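Local coordinates for Alpha/beta hydrolase fold protein (Ochrobactrum, PDB 4G9E) that hydrolyses N-acyl homoserine lactones, the signals of bacterial quorum sensing, as an AHL-lactonase of the alpha/beta hydrolase fold, at residues A[197-200]-A[201-204]. Numbering follows the deposited sequence.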
# COMPACT_ATOMS: atom_id res chain seq x y z
N GLY A 197 12.52 8.39 -7.92
CA GLY A 197 12.44 8.54 -6.48
C GLY A 197 13.61 7.88 -5.79
O GLY A 197 14.55 7.41 -6.43
N GLY A 198 13.57 7.85 -4.46
CA GLY A 198 14.66 7.28 -3.69
C GLY A 198 14.80 5.79 -3.93
O GLY A 198 13.80 5.07 -4.04
N ASN A 199 16.04 5.32 -4.00
CA ASN A 199 16.35 3.90 -4.20
C ASN A 199 15.80 3.10 -3.03
O ASN A 199 16.24 3.25 -1.89
CB ASN A 199 17.88 3.75 -4.32
CG ASN A 199 18.32 2.33 -4.52
OD1 ASN A 199 17.80 1.40 -3.90
ND2 ASN A 199 19.31 2.14 -5.39
N GLN A 200 14.80 2.26 -3.31
CA GLN A 200 14.06 1.60 -2.24
C GLN A 200 14.84 0.50 -1.54
O GLN A 200 14.62 0.22 -0.36
CB GLN A 200 12.74 1.06 -2.78
CG GLN A 200 11.80 2.19 -3.17
CD GLN A 200 10.58 1.73 -3.91
OE1 GLN A 200 10.21 0.55 -3.84
NE2 GLN A 200 9.94 2.64 -4.63
N ARG A 201 15.75 -0.13 -2.27
CA ARG A 201 16.63 -1.11 -1.66
C ARG A 201 17.46 -0.45 -0.57
O ARG A 201 17.54 -0.96 0.56
CB ARG A 201 17.54 -1.74 -2.71
CG ARG A 201 18.55 -2.70 -2.14
CD ARG A 201 19.59 -3.04 -3.19
NE ARG A 201 20.31 -1.84 -3.58
CZ ARG A 201 20.77 -1.61 -4.81
NH1 ARG A 201 20.60 -2.52 -5.76
NH2 ARG A 201 21.41 -0.49 -5.08
N ASP A 202 18.07 0.68 -0.89
CA ASP A 202 18.90 1.37 0.08
C ASP A 202 18.06 1.95 1.22
O ASP A 202 18.47 1.90 2.38
CB ASP A 202 19.72 2.48 -0.58
CG ASP A 202 20.71 1.94 -1.60
OD1 ASP A 202 20.96 0.72 -1.62
OD2 ASP A 202 21.25 2.75 -2.38
N ILE A 203 16.89 2.48 0.91
CA ILE A 203 16.04 3.05 1.95
C ILE A 203 15.69 2.01 3.01
O ILE A 203 15.82 2.28 4.20
CB ILE A 203 14.76 3.67 1.38
CG1 ILE A 203 15.10 4.96 0.63
CG2 ILE A 203 13.77 3.98 2.48
CD1 ILE A 203 13.99 5.44 -0.28
N VAL A 204 15.24 0.83 2.59
CA VAL A 204 14.82 -0.14 3.60
C VAL A 204 16.01 -0.73 4.36
O VAL A 204 15.87 -1.09 5.53
CB VAL A 204 13.88 -1.25 3.06
CG1 VAL A 204 12.63 -0.64 2.44
CG2 VAL A 204 14.60 -2.21 2.11
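Asn199 is the N-cap of helix 200-206, where the loop after helix 182-194 turns into the short helix before strand 211-216. Its OD1 accepts from Asp202 N at 3.1 Å. The N-H points almost straight at the oxygen (166°) but comes from above the carbonyl plane of the amide. CG lies anti to the backbone N (chi1 180°), which folds the amide back over the first turn. The amide also stacks on the carboxylate of Asp202, with the two planes 6° apart and Asn199 CG 3.7 Å from Asp202 OD2. Arg201 NE donates to Asp202 OD1 at 3.3 Å in a salt bridge. The oxygen sits at the guanidinium edge, in its plane. NH1 of the same arginine reaches Glu132 and Glu133. The backbone continues the turn: Ile203 N donates to Asn199 O at 3.0 Å, and Val204 N to Gln200 O at 3.1 Å. Ile203 CD1 packs back against the loop, 3.8 Å from Gly198 C. On the side of helix 103-111, Gln200 OE1 is hydrogen-bonded to His106 ND1 and Gln200 NE2 to Glu110 OE2. The Gln200 side chain lies about 8 Å from the bound N-butanoyl-L-homoserine. With an alanine in place of Asn199, Asp202 N would probably lose its capping acceptor, and the Asp202 carboxylate the amide stacked on it. The cap thus satisfies an N-H of the first helical turn, and the acidic groups around Arg201 probably offset its positive charge.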